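Local coordinates for PfkB (Polaromonas sp. JS666, PDB 4DU5), which is a PfkB-family carbohydrate kinase homologue that probably transfers a phosphate group from ATP to a sugar or related substrate, at residues M177-P191 with I208-P220. Sequence-based numbering, arbitrary orientation.
Sequences MDLMRAAGRSVSFDP and INDLATRADWVLP
Strands 186-190 and 217-218 lie side by side and parallel, joined by a ladder in which Trp217 N donates to Val187 O, Phe189 N to Trp217 O (2.7 Å) and Leu219 N to Phe189 O. Val187 O also accepts from Asp216 N, while Asp216 OD2 takes Val187 N at 2.8 Å, so side chain and backbone together continue the pairing to the residue before strand 217-218.

Two salt bridges tie in helix 169-182. Arg181, its chain bent at chi2, brings NE to Asp216 OD1 at 3.0 Å, on the syn side but out of the carboxylate plane; its NH2 bonds Gly245 O. Arg214 NE meets Asp178 OD1 at 2.9 Å from above the carboxylate, and NH1 reaches Asp210 OD2.

Phe189 CB abuts Ala215 CB, and its ring receives an off-centre CH-pi contact from Leu211 CB, 4.3 Å from the centroid. The selenomethionine side chain of Met177 crosses that of Leu211 at about a right angle, SE 3.8 Å from CD2. On the other face of the sheet, Ser186 OG, bonded to His155, lies over one face of the Trp217 ring, near its rim at CZ2.

Held through OD1 by Arg181 and through OD2 by Val187 N, the Asp216 carboxylate couples the preceding helix 169-182 to the beta-alpha-beta unit; both donors would probably stabilise its charge.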
loop_
_atom_site.group_PDB
_atom_site.type_symbol
_atom_site.label_atom_id
_atom_site.label_comp_id
_atom_site.label_asym_id
_atom_site.label_seq_id
_atom_site.Cartn_x
_atom_site.Cartn_y
_atom_site.Cartn_z
HETATM N N MSE A 177 -3.764 29.410 -8.859
HETATM C CA MSE A 177 -4.652 30.094 -9.784
HETATM C C MSE A 177 -4.445 31.615 -9.775
HETATM O O MSE A 177 -4.117 32.185 -10.823
HETATM C CB MSE A 177 -6.101 29.687 -9.523
HETATM C CG MSE A 177 -6.383 28.258 -9.989
HETATM SE SE MSE A 177 -7.970 27.335 -9.225
HETATM C CE MSE A 177 -7.139 25.625 -8.805
ATOM N N ASP A 178 -4.600 32.240 -8.593
ATOM C CA ASP A 178 -4.334 33.672 -8.348
ATOM C C ASP A 178 -3.124 34.176 -9.121
ATOM O O ASP A 178 -3.186 35.185 -9.832
ATOM C CB ASP A 178 -4.117 33.933 -6.849
ATOM C CG ASP A 178 -5.427 33.968 -6.042
ATOM O OD1 ASP A 178 -6.518 33.974 -6.635
ATOM O OD2 ASP A 178 -5.383 33.998 -4.796
ATOM N N LEU A 179 -2.030 33.443 -8.988
ATOM C CA LEU A 179 -0.757 33.827 -9.541
ATOM C C LEU A 179 -0.872 33.896 -11.053
ATOM O O LEU A 179 -0.537 34.909 -11.680
ATOM C CB LEU A 179 0.271 32.775 -9.128
ATOM C CG LEU A 179 1.584 33.048 -8.376
ATOM C CD1 LEU A 179 1.788 34.489 -7.919
ATOM C CD2 LEU A 179 1.645 32.080 -7.200
HETATM N N MSE A 180 -1.378 32.812 -11.631
HETATM C CA MSE A 180 -1.478 32.645 -13.065
HETATM C C MSE A 180 -2.423 33.662 -13.731
HETATM O O MSE A 180 -2.215 34.059 -14.888
HETATM C CB MSE A 180 -1.945 31.230 -13.339
HETATM C CG MSE A 180 -1.539 30.701 -14.674
HETATM SE SE MSE A 180 0.372 30.569 -14.642
HETATM C CE MSE A 180 0.666 29.494 -16.254
ATOM N N ARG A 181 -3.453 34.084 -13.001
ATOM C CA ARG A 181 -4.369 35.099 -13.500
ATOM C C ARG A 181 -3.693 36.456 -13.510
ATOM O O ARG A 181 -3.468 37.016 -14.578
ATOM C CB ARG A 181 -5.687 35.133 -12.708
ATOM C CG ARG A 181 -6.898 35.612 -13.559
ATOM C CD ARG A 181 -8.221 34.847 -13.200
ATOM N NE ARG A 181 -9.286 35.080 -14.188
ATOM C CZ ARG A 181 -10.601 35.097 -13.925
ATOM N NH1 ARG A 181 -11.067 34.899 -12.682
ATOM N NH2 ARG A 181 -11.462 35.318 -14.918
ATOM N N ALA A 182 -3.345 36.972 -12.331
ATOM C CA ALA A 182 -2.682 38.279 -12.235
ATOM C C ALA A 182 -1.599 38.458 -13.297
ATOM O O ALA A 182 -1.448 39.540 -13.840
ATOM C CB ALA A 182 -2.124 38.523 -10.848
ATOM N N ALA A 183 -0.880 37.398 -13.635
ATOM C CA ALA A 183 0.098 37.503 -14.715
ATOM C C ALA A 183 -0.531 37.392 -16.099
ATOM O O ALA A 183 0.165 37.425 -17.115
ATOM C CB ALA A 183 1.164 36.484 -14.550
ATOM N N GLY A 184 -1.853 37.252 -16.136
ATOM C CA GLY A 184 -2.588 37.231 -17.390
ATOM C C GLY A 184 -2.318 35.977 -18.188
ATOM O O GLY A 184 -2.298 35.998 -19.421
ATOM N N ARG A 185 -2.074 34.880 -17.485
ATOM C CA ARG A 185 -2.065 33.603 -18.149
ATOM C C ARG A 185 -3.435 32.996 -18.011
ATOM O O ARG A 185 -4.299 33.444 -17.230
ATOM C CB ARG A 185 -1.022 32.651 -17.568
ATOM C CG ARG A 185 0.248 32.499 -18.405
ATOM C CD ARG A 185 1.293 33.528 -18.036
ATOM N NE ARG A 185 2.553 33.335 -18.750
ATOM C CZ ARG A 185 3.548 34.224 -18.751
ATOM N NH1 ARG A 185 3.442 35.376 -18.080
ATOM N NH2 ARG A 185 4.657 33.962 -19.428
ATOM N N SER A 186 -3.588 31.924 -18.764
ATOM C CA SER A 186 -4.839 31.276 -18.968
ATOM C C SER A 186 -5.050 30.142 -17.943
ATOM O O SER A 186 -4.190 29.322 -17.701
ATOM C CB SER A 186 -4.844 30.818 -20.421
ATOM O OG SER A 186 -5.934 29.994 -20.691
ATOM N N VAL A 187 -6.209 30.131 -17.319
ATOM C CA VAL A 187 -6.521 29.130 -16.318
ATOM C C VAL A 187 -7.801 28.383 -16.626
ATOM O O VAL A 187 -8.832 28.979 -16.891
ATOM C CB VAL A 187 -6.614 29.747 -14.906
ATOM C CG1 VAL A 187 -7.249 28.780 -13.917
ATOM C CG2 VAL A 187 -5.232 30.117 -14.434
ATOM N N SER A 188 -7.718 27.073 -16.531
ATOM C CA SER A 188 -8.787 26.164 -16.778
ATOM C C SER A 188 -9.219 25.540 -15.459
ATOM O O SER A 188 -8.383 25.111 -14.661
ATOM C CB SER A 188 -8.191 25.045 -17.606
ATOM O OG SER A 188 -8.898 24.899 -18.789
ATOM N N PHE A 189 -10.515 25.404 -15.250
ATOM C CA PHE A 189 -10.984 24.713 -14.068
ATOM C C PHE A 189 -12.009 23.668 -14.390
ATOM O O PHE A 189 -12.986 23.921 -15.051
ATOM C CB PHE A 189 -11.526 25.701 -13.045
ATOM C CG PHE A 189 -11.918 25.076 -11.744
ATOM C CD1 PHE A 189 -11.064 24.190 -11.084
ATOM C CD2 PHE A 189 -13.141 25.399 -11.149
ATOM C CE1 PHE A 189 -11.446 23.615 -9.858
ATOM C CE2 PHE A 189 -13.541 24.822 -9.940
ATOM C CZ PHE A 189 -12.696 23.944 -9.286
ATOM N N ASP A 190 -11.763 22.474 -13.901
ATOM C CA ASP A 190 -12.701 21.385 -14.008
ATOM C C ASP A 190 -13.199 21.017 -12.602
ATOM O O ASP A 190 -12.469 20.394 -11.848
ATOM C CB ASP A 190 -12.037 20.183 -14.676
ATOM C CG ASP A 190 -12.949 18.974 -14.719
ATOM O OD1 ASP A 190 -14.126 19.100 -14.279
ATOM O OD2 ASP A 190 -12.506 17.896 -15.201
ATOM N N PRO A 191 -14.455 21.386 -12.264
ATOM C CA PRO A 191 -15.013 21.201 -10.914
ATOM C C PRO A 191 -15.395 19.764 -10.587
ATOM O O PRO A 191 -16.578 19.467 -10.387
ATOM C CB PRO A 191 -16.270 22.067 -10.932
ATOM C CG PRO A 191 -16.652 22.171 -12.337
ATOM C CD PRO A 191 -15.417 22.052 -13.167
ATOM N N ILE A 208 -15.139 24.389 -4.050
ATOM C CA ILE A 208 -15.123 24.222 -5.492
ATOM C C ILE A 208 -15.625 25.515 -6.142
ATOM O O ILE A 208 -14.921 26.094 -6.972
ATOM C CB ILE A 208 -15.929 22.988 -5.924
ATOM C CG1 ILE A 208 -15.159 21.696 -5.645
ATOM C CG2 ILE A 208 -16.334 23.068 -7.368
ATOM C CD1 ILE A 208 -13.724 21.731 -6.021
ATOM N N ASN A 209 -16.793 26.008 -5.719
ATOM C CA ASN A 209 -17.296 27.303 -6.225
ATOM C C ASN A 209 -16.453 28.538 -5.939
ATOM O O ASN A 209 -16.626 29.552 -6.592
ATOM C CB ASN A 209 -18.722 27.599 -5.764
ATOM C CG ASN A 209 -19.771 26.735 -6.448
ATOM O OD1 ASN A 209 -19.551 26.168 -7.510
ATOM N ND2 ASN A 209 -20.934 26.642 -5.824
ATOM N N ASP A 210 -15.560 28.481 -4.964
ATOM C CA ASP A 210 -14.733 29.646 -4.659
ATOM C C ASP A 210 -13.519 29.591 -5.565
ATOM O O ASP A 210 -12.986 30.615 -5.991
ATOM C CB ASP A 210 -14.352 29.693 -3.158
ATOM C CG ASP A 210 -13.210 30.699 -2.854
ATOM O OD1 ASP A 210 -13.481 31.932 -2.829
ATOM O OD2 ASP A 210 -12.039 30.239 -2.652
ATOM N N LEU A 211 -13.082 28.374 -5.851
ATOM C CA LEU A 211 -12.054 28.163 -6.851
ATOM C C LEU A 211 -12.535 28.664 -8.235
ATOM O O LEU A 211 -11.753 29.172 -9.041
ATOM C CB LEU A 211 -11.662 26.683 -6.893
ATOM C CG LEU A 211 -10.871 26.141 -5.707
ATOM C CD1 LEU A 211 -11.132 24.645 -5.481
ATOM C CD2 LEU A 211 -9.396 26.405 -5.880
ATOM N N ALA A 212 -13.836 28.536 -8.485
ATOM C CA ALA A 212 -14.410 28.937 -9.762
ATOM C C ALA A 212 -14.161 30.406 -9.995
ATOM O O ALA A 212 -13.996 30.833 -11.126
ATOM C CB ALA A 212 -15.895 28.627 -9.805
ATOM N N THR A 213 -14.135 31.165 -8.903
ATOM C CA THR A 213 -13.668 32.567 -8.842
ATOM C C THR A 213 -12.288 32.858 -9.472
ATOM O O THR A 213 -11.916 34.002 -9.629
ATOM C CB THR A 213 -13.694 33.036 -7.329
ATOM O OG1 THR A 213 -15.045 33.349 -6.926
ATOM C CG2 THR A 213 -12.745 34.217 -7.030
ATOM N N ARG A 214 -11.535 31.848 -9.874
ATOM C CA ARG A 214 -10.147 32.092 -10.272
ATOM C C ARG A 214 -9.804 31.513 -11.659
ATOM O O ARG A 214 -8.639 31.514 -12.104
ATOM C CB ARG A 214 -9.187 31.544 -9.194
ATOM C CG ARG A 214 -9.188 32.306 -7.879
ATOM C CD ARG A 214 -8.593 31.497 -6.678
ATOM N NE ARG A 214 -8.522 32.323 -5.458
ATOM C CZ ARG A 214 -9.455 32.348 -4.503
ATOM N NH1 ARG A 214 -10.522 31.558 -4.585
ATOM N NH2 ARG A 214 -9.326 33.154 -3.452
ATOM N N ALA A 215 -10.819 31.009 -12.352
ATOM C CA ALA A 215 -10.591 30.415 -13.672
ATOM C C ALA A 215 -11.132 31.294 -14.791
ATOM O O ALA A 215 -12.120 32.005 -14.617
ATOM C CB ALA A 215 -11.217 29.053 -13.739
ATOM N N ASP A 216 -10.485 31.218 -15.949
ATOM C CA ASP A 216 -11.046 31.777 -17.181
ATOM C C ASP A 216 -12.061 30.817 -17.797
ATOM O O ASP A 216 -13.096 31.244 -18.266
ATOM C CB ASP A 216 -9.940 32.110 -18.194
ATOM C CG ASP A 216 -8.797 32.918 -17.572
ATOM O OD1 ASP A 216 -9.104 33.933 -16.913
ATOM O OD2 ASP A 216 -7.606 32.543 -17.732
ATOM N N TRP A 217 -11.746 29.525 -17.803
ATOM C CA TRP A 217 -12.612 28.506 -18.432
ATOM C C TRP A 217 -13.078 27.466 -17.423
ATOM O O TRP A 217 -12.270 26.777 -16.810
ATOM C CB TRP A 217 -11.933 27.780 -19.615
ATOM C CG TRP A 217 -11.032 28.614 -20.471
ATOM C CD1 TRP A 217 -11.185 29.922 -20.774
ATOM C CD2 TRP A 217 -9.867 28.174 -21.166
ATOM N NE1 TRP A 217 -10.169 30.343 -21.597
ATOM C CE2 TRP A 217 -9.344 29.287 -21.849
ATOM C CE3 TRP A 217 -9.206 26.945 -21.270
ATOM C CZ2 TRP A 217 -8.207 29.220 -22.633
ATOM C CZ3 TRP A 217 -8.045 26.878 -22.040
ATOM C CH2 TRP A 217 -7.570 28.007 -22.726
ATOM N N VAL A 218 -14.386 27.336 -17.267
ATOM C CA VAL A 218 -14.927 26.382 -16.323
ATOM C C VAL A 218 -15.558 25.235 -17.089
ATOM O O VAL A 218 -16.306 25.465 -18.028
ATOM C CB VAL A 218 -15.866 27.089 -15.343
ATOM C CG1 VAL A 218 -16.312 26.154 -14.218
ATOM C CG2 VAL A 218 -15.117 28.275 -14.736
ATOM N N LEU A 219 -15.231 24.005 -16.707
ATOM C CA LEU A 219 -15.623 22.813 -17.461
ATOM C C LEU A 219 -16.560 21.834 -16.744
ATOM O O LEU A 219 -16.230 20.670 -16.596
ATOM C CB LEU A 219 -14.364 22.067 -17.875
ATOM C CG LEU A 219 -13.742 22.326 -19.224
ATOM C CD1 LEU A 219 -14.066 23.670 -19.825
ATOM C CD2 LEU A 219 -12.292 22.208 -18.991
ATOM N N PRO A 220 -17.735 22.288 -16.311
ATOM C CA PRO A 220 -18.583 21.383 -15.518
ATOM C C PRO A 220 -19.424 20.400 -16.298
ATOM O O PRO A 220 -19.795 20.645 -17.451
ATOM C CB PRO A 220 -19.530 22.333 -14.810
ATOM C CG PRO A 220 -19.630 23.493 -15.768
ATOM C CD PRO A 220 -18.262 23.657 -16.345
#